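PDB 1Y9Z: alkaline serine protease from Pseudoalteromonas sp., which probably hydrolyses peptide bonds in proteins as a cold-adapted serine endopeptidase of the subtilisin family. Local coordinates for residues Q20-G32 with C117-L130. Sequence-based numbering, arbitrary orientation.
With PMS (phenylmethanesulfonic acid), chain H.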
ATOM      1  N   GLN A  20       9.656 -22.364  -3.454  1.00 13.29           N
ATOM      2  CA  GLN A  20      10.996 -22.491  -2.885  1.00 15.35           C
ATOM      3  C   GLN A  20      11.340 -21.389  -1.886  1.00 14.64           C
ATOM      4  O   GLN A  20      12.474 -21.315  -1.406  1.00 15.45           O
ATOM      5  CB  GLN A  20      12.042 -22.501  -4.003  1.00 17.47           C
ATOM      6  CG  GLN A  20      11.831 -23.594  -5.043  1.00 20.97           C
ATOM      7  CD  GLN A  20      11.714 -24.975  -4.425  1.00 23.28           C
ATOM      8  OE1 GLN A  20      12.616 -25.433  -3.720  1.00 26.37           O
ATOM      9  NE2 GLN A  20      10.600 -25.647  -4.685  1.00 24.08           N
ATOM     10  N   ALA A  21      10.364 -20.547  -1.561  1.00 13.51           N
ATOM     11  CA  ALA A  21      10.594 -19.441  -0.633  1.00 12.65           C
ATOM     12  C   ALA A  21      10.986 -19.894   0.770  1.00 13.66           C
ATOM     13  O   ALA A  21      11.384 -19.076   1.602  1.00 13.54           O
ATOM     14  CB  ALA A  21       9.364 -18.547  -0.573  1.00 13.69           C
ATOM     15  N   GLY A  22      10.878 -21.191   1.032  1.00 13.20           N
ATOM     16  CA  GLY A  22      11.251 -21.711   2.333  1.00 13.19           C
ATOM     17  C   GLY A  22      12.750 -21.604   2.550  1.00 12.69           C
ATOM     18  O   GLY A  22      13.233 -21.778   3.672  1.00 13.17           O
ATOM     19  N   ASN A  23      13.500 -21.324   1.486  1.00 12.42           N
ATOM     20  CA  ASN A  23      14.944 -21.193   1.629  1.00 12.03           C
ATOM     21  C   ASN A  23      15.343 -19.754   1.944  1.00 12.29           C
ATOM     22  O   ASN A  23      16.524 -19.451   2.110  1.00 11.98           O
ATOM     23  CB  ASN A  23      15.675 -21.726   0.376  1.00 12.18           C
ATOM     24  CG  ASN A  23      15.433 -20.893  -0.878  1.00 14.61           C
ATOM     25  OD1 ASN A  23      15.467 -21.419  -1.996  1.00 15.11           O
ATOM     26  ND2 ASN A  23      15.223 -19.596  -0.709  1.00 14.07           N
ATOM     27  N   ARG A  24      14.343 -18.878   2.044  1.00 12.28           N
ATOM     28  CA  ARG A  24      14.559 -17.465   2.355  1.00 11.47           C
ATOM     29  C   ARG A  24      13.828 -17.068   3.639  1.00 11.04           C
ATOM     30  O   ARG A  24      12.843 -17.695   4.032  1.00 11.30           O
ATOM     31  CB  ARG A  24      14.022 -16.562   1.232  1.00 12.32           C
ATOM     32  CG  ARG A  24      14.640 -16.735  -0.150  1.00 13.86           C
ATOM     33  CD  ARG A  24      16.089 -16.282  -0.196  1.00 14.55           C
ATOM     34  NE  ARG A  24      16.986 -17.273   0.386  1.00 14.00           N
ATOM     35  CZ  ARG A  24      18.277 -17.068   0.618  1.00 14.69           C
ATOM     36  NH1 ARG A  24      19.017 -18.030   1.150  1.00 16.67           N
ATOM     37  NH2 ARG A  24      18.830 -15.898   0.323  1.00 14.88           N
ATOM     38  N   THR A  25      14.323 -16.020   4.285  1.00 10.70           N
ATOM     39  CA  THR A  25      13.690 -15.500   5.490  1.00 10.15           C
ATOM     40  C   THR A  25      13.635 -13.984   5.374  1.00 10.47           C
ATOM     41  O   THR A  25      14.657 -13.336   5.141  1.00 10.55           O
ATOM     42  CB  THR A  25      14.465 -15.863   6.776  1.00 10.68           C
ATOM     43  OG1 THR A  25      14.432 -17.281   6.974  1.00 11.34           O
ATOM     44  CG2 THR A  25      13.830 -15.185   7.986  1.00 11.07           C
ATOM     45  N   ILE A  26      12.436 -13.427   5.501  1.00  9.53           N
ATOM     46  CA  ILE A  26      12.270 -11.982   5.440  1.00  9.22           C
ATOM     47  C   ILE A  26      11.826 -11.496   6.813  1.00  9.20           C
ATOM     48  O   ILE A  26      10.910 -12.056   7.414  1.00  9.69           O
ATOM     49  CB  ILE A  26      11.238 -11.557   4.359  1.00  8.62           C
ATOM     50  CG1 ILE A  26      11.028 -10.040   4.415  1.00  8.70           C
ATOM     51  CG2 ILE A  26       9.918 -12.295   4.553  1.00  9.04           C
ATOM     52  CD1 ILE A  26      10.319  -9.467   3.208  1.00  9.77           C
ATOM     53  N   CYS A  27      12.503 -10.470   7.316  1.00  9.00           N
ATOM     54  CA  CYS A  27      12.189  -9.909   8.622  1.00  9.69           C
ATOM     55  C   CYS A  27      11.511  -8.567   8.464  1.00  9.22           C
ATOM     56  O   CYS A  27      12.026  -7.676   7.786  1.00 10.01           O
ATOM     57  CB  CYS A  27      13.464  -9.731   9.431  1.00  9.64           C
ATOM     58  SG  CYS A  27      13.265  -9.347  11.201  1.00 10.32           S
ATOM     59  N   ILE A  28      10.354  -8.436   9.101  1.00  8.47           N
ATOM     60  CA  ILE A  28       9.577  -7.210   9.050  1.00  8.33           C
ATOM     61  C   ILE A  28       9.753  -6.429  10.349  1.00  8.76           C
ATOM     62  O   ILE A  28       9.286  -6.853  11.410  1.00  9.61           O
ATOM     63  CB  ILE A  28       8.075  -7.512   8.863  1.00  7.62           C
ATOM     64  CG1 ILE A  28       7.864  -8.390   7.629  1.00  9.16           C
ATOM     65  CG2 ILE A  28       7.302  -6.216   8.714  1.00  8.09           C
ATOM     66  CD1 ILE A  28       6.438  -8.902   7.477  1.00  9.14           C
ATOM     67  N   ILE A  29      10.454  -5.302  10.267  1.00  8.03           N
ATOM     68  CA  ILE A  29      10.657  -4.439  11.429  1.00  8.54           C
ATOM     69  C   ILE A  29       9.528  -3.426  11.313  1.00  9.13           C
ATOM     70  O   ILE A  29       9.541  -2.563  10.432  1.00  8.75           O
ATOM     71  CB  ILE A  29      12.028  -3.736  11.369  1.00  7.84           C
ATOM     72  CG1 ILE A  29      13.144  -4.785  11.416  1.00  8.83           C
ATOM     73  CG2 ILE A  29      12.164  -2.747  12.519  1.00  9.31           C
ATOM     74  CD1 ILE A  29      14.550  -4.202  11.410  1.00  8.84           C
ATOM     75  N   ASP A  30       8.544  -3.532  12.199  1.00  8.29           N
ATOM     76  CA  ASP A  30       7.390  -2.653  12.111  1.00  8.49           C
ATOM     77  C   ASP A  30       6.588  -2.656  13.417  1.00  8.85           C
ATOM     78  O   ASP A  30       7.156  -2.828  14.497  1.00  9.93           O
ATOM     79  CB  ASP A  30       6.520  -3.115  10.932  1.00  8.74           C
ATOM     80  CG  ASP A  30       5.814  -1.969  10.233  1.00  8.54           C
ATOM     81  OD1 ASP A  30       4.993  -1.297  10.885  1.00 10.03           O
ATOM     82  OD2 ASP A  30       6.078  -1.744   9.028  1.00  9.53           O
ATOM     83  N   SER A  31       5.271  -2.488  13.316  1.00  9.43           N
ATOM     84  CA  SER A  31       4.420  -2.435  14.507  1.00  9.79           C
ATOM     85  C   SER A  31       3.792  -3.753  14.948  1.00 10.36           C
ATOM     86  O   SER A  31       2.764  -3.756  15.625  1.00 11.09           O
ATOM     87  CB  SER A  31       3.305  -1.403  14.309  1.00  9.89           C
ATOM     88  OG  SER A  31       2.300  -1.877  13.422  1.00 10.83           O
ATOM     89  N   GLY A  32       4.393  -4.876  14.580  1.00  9.82           N
ATOM     90  CA  GLY A  32       3.813  -6.136  14.999  1.00 10.41           C
ATOM     91  C   GLY A  32       3.025  -6.820  13.903  1.00  9.30           C
ATOM     92  O   GLY A  32       2.813  -6.267  12.825  1.00 10.10           O
ATOM     93  N   CYS A 117      16.956  -9.309  13.761  1.00 10.75           N
ATOM     94  CA  CYS A 117      16.433  -9.917  12.547  1.00 10.32           C
ATOM     95  C   CYS A 117      17.423 -10.942  12.000  1.00 10.95           C
ATOM     96  O   CYS A 117      17.049 -12.051  11.619  1.00 11.75           O
ATOM     97  CB  CYS A 117      16.228  -8.853  11.480  1.00 10.27           C
ATOM     98  SG  CYS A 117      14.676  -7.910  11.495  1.00 10.69           S
ATOM     99  N   VAL A 118      18.692 -10.547  11.956  1.00 11.92           N
ATOM    100  CA  VAL A 118      19.752 -11.396  11.428  1.00 14.58           C
ATOM    101  C   VAL A 118      20.190 -12.522  12.362  1.00 15.95           C
ATOM    102  O   VAL A 118      20.217 -13.688  11.963  1.00 16.06           O
ATOM    103  CB  VAL A 118      20.991 -10.542  11.059  1.00 15.56           C
ATOM    104  CG1 VAL A 118      22.132 -11.440  10.603  1.00 17.29           C
ATOM    105  CG2 VAL A 118      20.628  -9.549   9.966  1.00 16.58           C
ATOM    106  N   ASN A 119      20.529 -12.179  13.600  1.00 16.87           N
ATOM    107  CA  ASN A 119      20.995 -13.174  14.562  1.00 18.36           C
ATOM    108  C   ASN A 119      19.919 -14.102  15.103  1.00 18.73           C
ATOM    109  O   ASN A 119      20.141 -15.306  15.226  1.00 19.78           O
ATOM    110  CB  ASN A 119      21.697 -12.487  15.736  1.00 20.93           C
ATOM    111  CG  ASN A 119      22.869 -11.642  15.294  1.00 22.97           C
ATOM    112  OD1 ASN A 119      23.659 -12.054  14.443  1.00 24.94           O
ATOM    113  ND2 ASN A 119      22.995 -10.455  15.875  1.00 25.50           N
ATOM    114  N   SER A 120      18.760 -13.546  15.435  1.00 16.87           N
ATOM    115  CA  SER A 120      17.669 -14.348  15.972  1.00 16.98           C
ATOM    116  C   SER A 120      16.768 -14.924  14.888  1.00 16.29           C
ATOM    117  O   SER A 120      16.377 -16.089  14.951  1.00 17.43           O
ATOM    118  CB  SER A 120      16.829 -13.515  16.943  1.00 18.31           C
ATOM    119  OG  SER A 120      17.575 -13.175  18.097  1.00 21.52           O
ATOM    120  N   GLY A 121      16.444 -14.113  13.887  1.00 13.93           N
ATOM    121  CA  GLY A 121      15.569 -14.579  12.826  1.00 12.72           C
ATOM    122  C   GLY A 121      16.225 -15.234  11.626  1.00 12.77           C
ATOM    123  O   GLY A 121      15.543 -15.890  10.835  1.00 13.12           O
ATOM    124  N   GLY A 122      17.538 -15.069  11.482  1.00 11.73           N
ATOM    125  CA  GLY A 122      18.242 -15.646  10.347  1.00 12.53           C
ATOM    126  C   GLY A 122      17.796 -14.998   9.049  1.00 11.86           C
ATOM    127  O   GLY A 122      17.778 -15.632   7.995  1.00 12.14           O
ATOM    128  N   ALA A 123      17.452 -13.718   9.121  1.00 11.69           N
ATOM    129  CA  ALA A 123      16.965 -12.981   7.962  1.00 11.52           C
ATOM    130  C   ALA A 123      17.942 -12.811   6.803  1.00 11.42           C
ATOM    131  O   ALA A 123      19.131 -12.561   7.003  1.00 11.25           O
ATOM    132  CB  ALA A 123      16.469 -11.609   8.407  1.00 12.37           C
ATOM    133  N   ASN A 124      17.418 -12.948   5.587  1.00 10.64           N
ATOM    134  CA  ASN A 124      18.199 -12.748   4.369  1.00 10.51           C
ATOM    135  C   ASN A 124      17.792 -11.372   3.857  1.00 10.59           C
ATOM    136  O   ASN A 124      18.585 -10.654   3.251  1.00 10.60           O
ATOM    137  CB  ASN A 124      17.843 -13.785   3.303  1.00 11.30           C
ATOM    138  CG  ASN A 124      18.106 -15.201   3.755  1.00 11.29           C
ATOM    139  OD1 ASN A 124      17.187 -16.014   3.843  1.00 11.34           O
ATOM    140  ND2 ASN A 124      19.366 -15.509   4.041  1.00 12.53           N
ATOM    141  N   VAL A 125      16.529 -11.029   4.101  1.00  9.97           N
ATOM    142  CA  VAL A 125      15.965  -9.751   3.693  1.00 10.60           C
ATOM    143  C   VAL A 125      15.374  -9.062   4.915  1.00 10.44           C
ATOM    144  O   VAL A 125      14.687  -9.693   5.719  1.00 10.31           O
ATOM    145  CB  VAL A 125      14.828  -9.939   2.655  1.00  9.81           C
ATOM    146  CG1 VAL A 125      14.249  -8.584   2.259  1.00 10.16           C
ATOM    147  CG2 VAL A 125      15.349 -10.680   1.431  1.00 11.58           C
ATOM    148  N   VAL A 126      15.666  -7.776   5.067  1.00  9.71           N
ATOM    149  CA  VAL A 126      15.125  -6.998   6.173  1.00  9.72           C
ATOM    150  C   VAL A 126      14.366  -5.843   5.539  1.00  9.61           C
ATOM    151  O   VAL A 126      14.948  -5.019   4.826  1.00  9.96           O
ATOM    152  CB  VAL A 126      16.237  -6.459   7.095  1.00  9.27           C
ATOM    153  CG1 VAL A 126      15.631  -5.582   8.181  1.00 10.35           C
ATOM    154  CG2 VAL A 126      16.990  -7.626   7.731  1.00 10.29           C
ATOM    155  N   THR A 127      13.060  -5.800   5.781  1.00  8.00           N
ATOM    156  CA  THR A 127      12.219  -4.766   5.207  1.00  9.37           C
ATOM    157  C   THR A 127      11.774  -3.782   6.289  1.00  9.16           C
ATOM    158  O   THR A 127      11.282  -4.172   7.353  1.00  9.29           O
ATOM    159  CB  THR A 127      11.019  -5.418   4.464  1.00  9.85           C
ATOM    160  OG1 THR A 127      10.307  -4.424   3.723  1.00  8.05           O
ATOM    161  CG2 THR A 127      10.084  -6.114   5.441  1.00  9.64           C
ATOM    162  N   MET A 128      11.968  -2.499   6.004  1.00  9.49           N
ATOM    163  CA  MET A 128      11.665  -1.444   6.958  1.00  9.18           C
ATOM    164  C   MET A 128      10.781  -0.338   6.396  1.00  8.79           C
ATOM    165  O   MET A 128      11.260   0.587   5.734  1.00  8.91           O
ATOM    166  CB  MET A 128      12.987  -0.861   7.470  1.00  9.48           C
ATOM    167  CG  MET A 128      13.892  -1.929   8.078  1.00 10.12           C
ATOM    168  SD  MET A 128      15.611  -1.443   8.368  1.00  9.92           S
ATOM    169  CE  MET A 128      16.299  -1.646   6.735  1.00 11.45           C
ATOM    170  N   SER A 129       9.482  -0.444   6.658  1.00  9.40           N
ATOM    171  CA  SER A 129       8.528   0.562   6.210  1.00  9.21           C
ATOM    172  C   SER A 129       8.473   1.613   7.303  1.00 11.13           C
ATOM    173  O   SER A 129       7.452   1.806   7.961  1.00 11.45           O
ATOM    174  CB  SER A 129       7.151  -0.065   5.992  1.00 10.36           C
ATOM    175  OG  SER A 129       7.140  -0.852   4.815  1.00  9.35           O
ATOM    176  N   LEU A 130       9.605   2.283   7.489  1.00 10.61           N
ATOM    177  CA  LEU A 130       9.755   3.305   8.510  1.00 10.68           C
ATOM    178  C   LEU A 130      10.898   4.225   8.117  1.00 10.10           C
ATOM    179  O   LEU A 130      11.711   3.884   7.258  1.00  9.97           O
ATOM    180  CB  LEU A 130      10.051   2.643   9.862  1.00 11.78           C
ATOM    181  CG  LEU A 130      11.277   1.723   9.939  1.00 12.08           C
ATOM    182  CD1 LEU A 130      12.529   2.550  10.203  1.00 14.41           C
ATOM    183  CD2 LEU A 130      11.089   0.711  11.058  1.00 15.21           C
TER
HETATM  184  C   PMS H 601       5.510   5.603   7.156  1.00 26.89           C
HETATM  185  S   PMS H 601       6.343   4.795   5.768  1.00 23.22           S
HETATM  186  C1  PMS H 601       6.260   5.457   8.503  1.00 29.13           C
HETATM  187  C2  PMS H 601       7.219   6.474   8.860  1.00 30.04           C
HETATM  188  C3  PMS H 601       7.933   6.379  10.097  1.00 30.45           C
HETATM  189  C4  PMS H 601       7.655   5.242  10.951  1.00 31.23           C
HETATM  190  C5  PMS H 601       6.715   4.240  10.606  1.00 29.68           C
HETATM  191  C6  PMS H 601       5.978   4.293   9.382  1.00 30.20           C
HETATM  192  O2S PMS H 601       7.780   4.951   5.966  1.00 25.77           O
HETATM  193  O1S PMS H 601       5.941   5.416   4.528  1.00 25.19           O
HETATM  194  O   HOH W   1      16.543 -18.291   5.453  1.00 15.39           O
HETATM  195  O   HOH W   2       8.340  -2.774   7.912  1.00 10.28           O
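Parallel backbone hydrogen bonds join C27 and V125, and with them strands 25-30 and 125-128: C27 N donates to V125 O, T127 N to C27 O, and I29 N, over a longer 3.2 Å, to T127 O. One step earlier T25 O accepts two bonds, from N124 N (2.8 Å) and V125 N. N124 also answers with its side chain, OD1 receiving T25 N at 2.9 Å in a bent bond (137°) and a further proton from a water that also meets T25 OG1.

The N124 amide lies nearly parallel to the R24 guanidinium, the planes 6° apart, with OD1 over the centre of one face. R24 is bent at chi2 and chi3, which folds the group back until NE reaches N23 O at 2.8 Å. An alanine here is likely to uncover one face of the N124 amide, though T25 N would still hold OD1, and to leave W383 without its cation-pi mate.

A disulfide links C27 to C117 at the end of helix 110-119. With C27 SG anti to the backbone N (chi1 -169°), the sulfur reaches the helix while CB rests on A123 CB, 3.7 Å away. I29 packs beside it, CG1 on C117 SG and CD1 on V126 CG1, and its CG2 meets L130 CD2. On the reverse face I26 CD1 touches V125 CG1 and T127 CG2.

Near the ligand pocket, one water accepts from S129 N and lies within hydrogen-bonding distance of I29 O and D30 OD2, while D30 OD1 is hydrogen-bonded to H65 ND1, consistent with the Asp-His pair of a subtilisin-type catalytic triad. Within the largely parallel sheet of the subtilisin-like alpha/beta domain, strand 25-30 lies between strands 92-100 and 125-128; helix 65-74 packs against I28, and helix 368-385 against V125 and T127.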